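Local coordinates for protein ylmH (Streptococcus pneumoniae, PDB 2FPH) that probably acts in bacterial cell division and probably binds nucleic acid through an RRM-like domain, at residues 137-140 / 141-145; 158-161 / 162-165. All blocks are in the same frame, centred on the assembly; numbering follows the deposited sequence.

Contact 1: 137-140 / 141-145; sequences FLLL and FQDGL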
ATOM      1  N   PHE A 137       7.596   7.598  -3.316  1.00 23.27           N
ATOM      2  CA  PHE A 137       8.883   7.040  -2.905  1.00 22.68           C
ATOM      3  C   PHE A 137       9.532   6.252  -4.081  1.00 22.10           C
ATOM      4  O   PHE A 137      10.377   5.443  -3.900  1.00 18.39           O
ATOM      5  CB  PHE A 137       8.647   6.227  -1.618  1.00 24.07           C
ATOM      6  CG  PHE A 137       8.264   7.091  -0.468  1.00 26.87           C
ATOM      7  CD1 PHE A 137       9.237   7.804   0.224  1.00 29.83           C
ATOM      8  CD2 PHE A 137       6.934   7.290  -0.125  1.00 26.05           C
ATOM      9  CE1 PHE A 137       8.873   8.630   1.297  1.00 32.99           C
ATOM     10  CE2 PHE A 137       6.579   8.115   0.927  1.00 28.25           C
ATOM     11  CZ  PHE A 137       7.541   8.784   1.640  1.00 27.89           C
ATOM     12  N   LEU A 138       9.158   6.569  -5.322  1.00 22.65           N
ATOM     13  CA  LEU A 138       9.712   5.851  -6.493  1.00 23.62           C
ATOM     14  C   LEU A 138      11.266   5.882  -6.547  1.00 23.79           C
ATOM     15  O   LEU A 138      11.925   4.855  -6.781  1.00 22.96           O
ATOM     16  CB  LEU A 138       9.136   6.447  -7.781  1.00 24.78           C
ATOM     17  CG  LEU A 138       9.635   5.819  -9.088  1.00 24.94           C
ATOM     18  CD1 LEU A 138       9.179   4.387  -9.177  1.00 26.76           C
ATOM     19  CD2 LEU A 138       9.120   6.608 -10.238  1.00 29.87           C
ATOM     20  N   LEU A 139      11.859   7.054  -6.293  1.00 24.38           N
ATOM     21  CA  LEU A 139      13.307   7.160  -6.315  1.00 25.50           C
ATOM     22  C   LEU A 139      13.953   6.392  -5.188  1.00 26.06           C
ATOM     23  O   LEU A 139      14.911   5.711  -5.404  1.00 27.13           O
ATOM     24  CB  LEU A 139      13.756   8.613  -6.261  1.00 26.23           C
ATOM     25  CG  LEU A 139      13.639   9.413  -7.548  1.00 30.37           C
ATOM     26  CD1 LEU A 139      14.586  10.604  -7.477  1.00 32.32           C
ATOM     27  CD2 LEU A 139      13.942   8.592  -8.741  1.00 35.29           C
ATOM     28  N   LEU A 140      13.401   6.461  -3.993  1.00 25.33           N
ATOM     29  CA  LEU A 140      13.903   5.677  -2.912  1.00 27.31           C
ATOM     30  C   LEU A 140      14.021   4.208  -3.357  1.00 25.95           C
ATOM     31  O   LEU A 140      15.046   3.596  -3.150  1.00 27.61           O
ATOM     32  CB  LEU A 140      12.991   5.864  -1.705  1.00 28.14           C
ATOM     33  CG  LEU A 140      13.295   5.172  -0.379  1.00 31.25           C
ATOM     34  CD1 LEU A 140      13.266   3.691  -0.519  1.00 32.45           C
ATOM     35  CD2 LEU A 140      14.612   5.649   0.210  1.00 33.82           C
ATOM     36  N   PHE A 141      13.001   3.641  -3.994  1.00 24.05           N
ATOM     37  CA  PHE A 141      13.078   2.255  -4.449  1.00 22.40           C
ATOM     38  C   PHE A 141      13.928   2.031  -5.655  1.00 22.21           C
ATOM     39  O   PHE A 141      14.744   1.111  -5.672  1.00 21.95           O
ATOM     40  CB  PHE A 141      11.659   1.696  -4.715  1.00 22.06           C
ATOM     41  CG  PHE A 141      10.941   1.304  -3.491  1.00 21.60           C
ATOM     42  CD1 PHE A 141      10.114   2.197  -2.844  1.00 23.06           C
ATOM     43  CD2 PHE A 141      11.007  -0.006  -3.018  1.00 21.07           C
ATOM     44  CE1 PHE A 141       9.418   1.826  -1.665  1.00 24.98           C
ATOM     45  CE2 PHE A 141      10.304  -0.356  -1.874  1.00 20.95           C
ATOM     46  CZ  PHE A 141       9.521   0.550  -1.224  1.00 21.84           C
ATOM     47  N   GLN A 142      13.718   2.815  -6.706  1.00 22.01           N
ATOM     48  CA  GLN A 142      14.469   2.604  -7.940  1.00 24.16           C
ATOM     49  C   GLN A 142      15.977   2.823  -7.697  1.00 24.53           C
ATOM     50  O   GLN A 142      16.808   2.076  -8.207  1.00 23.74           O
ATOM     51  CB  GLN A 142      13.935   3.490  -9.077  1.00 24.98           C
ATOM     52  CG  GLN A 142      12.600   2.995  -9.605  1.00 28.02           C
ATOM     53  CD  GLN A 142      12.219   3.538 -10.960  1.00 31.76           C
ATOM     54  OE1 GLN A 142      12.726   4.591 -11.386  1.00 33.19           O
ATOM     55  NE2 GLN A 142      11.301   2.831 -11.641  1.00 33.59           N
ATOM     56  N   ASP A 143      16.351   3.870  -6.956  1.00 25.57           N
ATOM     57  CA  ASP A 143      17.786   4.114  -6.764  1.00 27.72           C
ATOM     58  C   ASP A 143      18.382   3.327  -5.592  1.00 27.38           C
ATOM     59  O   ASP A 143      19.582   3.101  -5.557  1.00 28.66           O
ATOM     60  CB  ASP A 143      18.076   5.630  -6.617  1.00 28.35           C
ATOM     61  CG  ASP A 143      17.783   6.402  -7.883  1.00 31.67           C
ATOM     62  OD1 ASP A 143      17.872   5.812  -8.984  1.00 39.03           O
ATOM     63  OD2 ASP A 143      17.413   7.612  -7.880  1.00 37.29           O
ATOM     64  N   GLY A 144      17.563   2.869  -4.656  1.00 27.23           N
ATOM     65  CA  GLY A 144      18.071   2.210  -3.470  1.00 27.05           C
ATOM     66  C   GLY A 144      18.092   0.692  -3.593  1.00 25.80           C
ATOM     67  O   GLY A 144      18.965   0.041  -3.048  1.00 27.42           O
ATOM     68  N   LEU A 145      17.119   0.117  -4.286  1.00 23.89           N
ATOM     69  CA  LEU A 145      17.002  -1.339  -4.416  1.00 23.87           C
ATOM     70  C   LEU A 145      17.752  -1.796  -5.655  1.00 23.55           C
ATOM     71  O   LEU A 145      17.167  -1.947  -6.733  1.00 24.15           O
ATOM     72  CB  LEU A 145      15.518  -1.768  -4.482  1.00 23.40           C
ATOM     73  CG  LEU A 145      14.871  -2.836  -3.577  1.00 27.46           C
ATOM     74  CD1 LEU A 145      13.718  -3.524  -4.282  1.00 24.36           C
ATOM     75  CD2 LEU A 145      15.804  -3.844  -2.879  1.00 21.85           C
TER
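Leu138 and Gln142 meet one turn apart on helix 138-144, and their contact pairs a backbone hydrogen bond with a van der Waals contact of methyl and amide. The carbonyl oxygen of Leu138 accepts the amide of Gln142, N to O 2.7 Å, in an almost straight bond (N-H...O 172°). Beyond the backbone, methyl CD1 of Leu138 crosses the glutamine amide at a slant, 3.6 Å from Gln142 NE2. NE2 donates to Gln88 OE1 on strand 85-91, so a long amide side chain suits this turn: its CG and CD pack on leucine while its end reaches the sheet. Two further backbone bonds are sound: Phe141 N to Phe137 O at 3.2 Å, from the N-cap residue, and Asp143 N to Leu139 O at 2.8 Å. The fourth, Gly144 N to Leu140 O at 3.0 Å, is weak, bent to 127° near the last turn, but Leu145 N to Phe141 O (2.9 Å) continues the pattern. Helix 138-144 follows strand 130-134, precedes the short strand 147-148 and packs on the five-stranded antiparallel sheet of the RRM-like domain. Phe141 is its buried anchor, resting on Ile131, Ile133 and Leu155. With CG anti to the carbonyl carbon (chi1 -78°), its ring turns back along the helix; CD1 comes 3.4 Å from Phe137 O, which lies at the ring edge, in its plane, while Leu140 CD1 sits over one face, offset toward the rim. On the exposed flank Leu139 and Asp143 run side by side, methyl CD2 of Leu139 lying 3.7 Å from Asp143 OD2, a place where a carboxylate can face solvent.

Contact 2: 158-161 / 162-165; sequences RPFT and EKID
Phe160 and Lys163 make the more closely packed half of this turn, where the aliphatic part of the lysine crosses the aromatic ring at a slant and Lys163 CG comes 3.8 Å from Phe160 CD2. Placing CG anti to the backbone N (chi1 -150°) starts the lysine chain toward that ring, and the bends that follow lead its ammonium end away. A phenylalanine suits the spot because the ring also rests on Ile85 and Leu87 of strand 85-91 and on Met132 of strand 130-134, with Phe80 meeting it edge-to-face. A backbone bond turns the chain: Glu162 N to Pro159 O, 2.8 Å long with an N-H...O angle of 146°; the donor stands above the carbonyl plane instead of on a lone pair. This i to i+3 bond belongs to the short 3-10 turn that follows strand 151-157, and Pro159, with its fixed phi, fits the start of such a turn. The solvent side is looser. There the Arg158 and Glu162 side chains meet with guanidinium and carboxylate planes 52° apart, and the ion pair from Arg158 NE to Glu162 OE1 is long at 3.9 Å, with the placing of OE1 doubtful. Arginine has a stronger partner in Glu156, which takes its NH2. Farther along, the side chain of Gln130 holds the backbone at both Glu162 O and Ile164 N. The C-terminal turn therefore probably owes its position to the apolar grip of Phe160, the Glu162-Pro159 bond and the Gln130 side chain, with the charges of Arg158 and the more exposed Glu162 adding a weaker, solvent-screened attraction.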
ATOM      1  N   ARG A 158       5.857  -1.154 -14.481  1.00 30.50           N
ATOM      2  CA  ARG A 158       4.981  -2.009 -15.291  1.00 32.04           C
ATOM      3  C   ARG A 158       3.501  -1.619 -15.095  1.00 32.15           C
ATOM      4  O   ARG A 158       3.106  -1.312 -13.974  1.00 30.68           O
ATOM      5  CB  ARG A 158       5.069  -3.458 -14.837  1.00 32.43           C
ATOM      6  CG  ARG A 158       6.401  -4.117 -14.994  1.00 34.34           C
ATOM      7  CD  ARG A 158       6.698  -4.481 -16.411  1.00 38.86           C
ATOM      8  NE  ARG A 158       7.984  -3.938 -16.797  1.00 43.39           N
ATOM      9  CZ  ARG A 158       9.080  -4.643 -16.990  1.00 43.04           C
ATOM     10  NH1 ARG A 158       9.104  -5.967 -16.880  1.00 44.94           N
ATOM     11  NH2 ARG A 158      10.175  -3.998 -17.318  1.00 45.36           N
ATOM     12  N   PRO A 159       2.657  -1.669 -16.133  1.00 31.89           N
ATOM     13  CA  PRO A 159       1.191  -1.585 -15.920  1.00 32.16           C
ATOM     14  C   PRO A 159       0.600  -2.638 -15.004  1.00 31.89           C
ATOM     15  O   PRO A 159       1.078  -3.773 -15.011  1.00 32.18           O
ATOM     16  CB  PRO A 159       0.602  -1.794 -17.330  1.00 32.66           C
ATOM     17  CG  PRO A 159       1.715  -1.585 -18.282  1.00 32.13           C
ATOM     18  CD  PRO A 159       3.022  -1.715 -17.559  1.00 33.23           C
ATOM     19  N   PHE A 160      -0.450  -2.297 -14.257  1.00 31.48           N
ATOM     20  CA  PHE A 160      -1.095  -3.288 -13.414  1.00 31.59           C
ATOM     21  C   PHE A 160      -1.762  -4.387 -14.223  1.00 33.15           C
ATOM     22  O   PHE A 160      -2.027  -5.435 -13.675  1.00 32.92           O
ATOM     23  CB  PHE A 160      -2.057  -2.653 -12.409  1.00 32.02           C
ATOM     24  CG  PHE A 160      -1.356  -2.050 -11.233  1.00 28.36           C
ATOM     25  CD1 PHE A 160      -0.904  -0.753 -11.314  1.00 29.91           C
ATOM     26  CD2 PHE A 160      -1.123  -2.783 -10.069  1.00 31.37           C
ATOM     27  CE1 PHE A 160      -0.251  -0.164 -10.260  1.00 26.56           C
ATOM     28  CE2 PHE A 160      -0.435  -2.186  -8.996  1.00 25.01           C
ATOM     29  CZ  PHE A 160      -0.022  -0.875  -9.119  1.00 26.98           C
ATOM     30  N   THR A 161      -2.013  -4.126 -15.515  1.00 35.58           N
ATOM     31  CA  THR A 161      -2.327  -5.171 -16.513  1.00 37.81           C
ATOM     32  C   THR A 161      -1.357  -6.331 -16.435  1.00 38.68           C
ATOM     33  O   THR A 161      -1.751  -7.486 -16.584  1.00 38.73           O
ATOM     34  CB  THR A 161      -2.149  -4.663 -17.975  1.00 37.71           C
ATOM     35  OG1 THR A 161      -2.607  -3.326 -18.139  1.00 39.19           O
ATOM     36  CG2 THR A 161      -2.994  -5.506 -18.950  1.00 40.50           C
ATOM     37  N   GLU A 162      -0.076  -5.971 -16.274  1.00 39.43           N
ATOM     38  CA  GLU A 162       1.079  -6.886 -16.352  1.00 39.94           C
ATOM     39  C   GLU A 162       1.419  -7.497 -15.007  1.00 39.48           C
ATOM     40  O   GLU A 162       2.519  -7.973 -14.793  1.00 39.33           O
ATOM     41  CB  GLU A 162       2.295  -6.113 -16.851  1.00 40.28           C
ATOM     42  CG  GLU A 162       2.695  -6.399 -18.278  1.00 42.79           C
ATOM     43  CD  GLU A 162       4.097  -5.929 -18.571  1.00 46.09           C
ATOM     44  OE1 GLU A 162       5.026  -6.322 -17.826  1.00 49.61           O
ATOM     45  OE2 GLU A 162       4.270  -5.152 -19.529  1.00 47.37           O
ATOM     46  N   LYS A 163       0.430  -7.544 -14.128  1.00 40.23           N
ATOM     47  CA  LYS A 163       0.640  -7.709 -12.703  1.00 39.75           C
ATOM     48  C   LYS A 163       0.607  -9.193 -12.353  1.00 40.75           C
ATOM     49  O   LYS A 163      -0.298  -9.918 -12.760  1.00 41.10           O
ATOM     50  CB  LYS A 163      -0.475  -6.947 -11.997  1.00 39.91           C
ATOM     51  CG  LYS A 163      -0.149  -6.399 -10.678  1.00 38.53           C
ATOM     52  CD  LYS A 163      -0.325  -7.425  -9.603  1.00 35.39           C
ATOM     53  CE  LYS A 163      -1.660  -7.289  -8.880  1.00 33.07           C
ATOM     54  NZ  LYS A 163      -2.587  -8.437  -9.167  1.00 32.17           N
ATOM     55  N   ILE A 164       1.596  -9.653 -11.600  1.00 41.00           N
ATOM     56  CA  ILE A 164       1.692 -11.057 -11.246  1.00 41.56           C
ATOM     57  C   ILE A 164       0.586 -11.455 -10.271  1.00 42.25           C
ATOM     58  O   ILE A 164       0.255 -10.695  -9.354  1.00 41.92           O
ATOM     59  CB  ILE A 164       3.059 -11.360 -10.596  1.00 41.67           C
ATOM     60  CG1 ILE A 164       4.183 -11.257 -11.636  1.00 41.81           C
ATOM     61  CG2 ILE A 164       3.044 -12.732  -9.941  1.00 42.21           C
ATOM     62  CD1 ILE A 164       5.572 -11.256 -11.016  1.00 41.90           C
ATOM     63  N   ASP A 165       0.045 -12.661 -10.463  1.00 42.55           N
ATOM     64  CA  ASP A 165      -0.815 -13.323  -9.460  1.00 43.34           C
ATOM     65  C   ASP A 165      -0.677 -12.743  -8.054  1.00 44.15           C
ATOM     66  O   ASP A 165      -1.255 -13.274  -7.086  1.00 46.10           O
ATOM     67  CB  ASP A 165      -0.481 -14.818  -9.344  1.00 43.53           C
ATOM     68  CG  ASP A 165      -0.386 -15.511 -10.679  1.00 43.18           C
ATOM     69  OD1 ASP A 165      -1.020 -15.022 -11.645  1.00 43.92           O
ATOM     70  OD2 ASP A 165       0.314 -16.551 -10.867  1.00 43.82           O
TER

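How the contacts relate
Contact 1 comes first along the chain and closes before contact 2 opens; strands 147-148 and 151-157 lie between them. Their centres are about 19 Å apart and their nearest atoms about 7 Å, so they do not touch. Both are built on the five-stranded antiparallel sheet of the putative RNA-binding domain: helix 138-144 packs on strands 130-134, 85-91 and 151-157, while the C-terminal turn of 158-165 follows strand 151-157 and rests on strands 85-91, 130-134 and 119-123. Neighbouring strand residues alternate between them: Ser86, Gln88, Ile131 and Ile133 meet contact 1, Ile85, Leu87 and Met132 contact 2, consistent with helix and C-terminal turn covering opposite faces of the sheet.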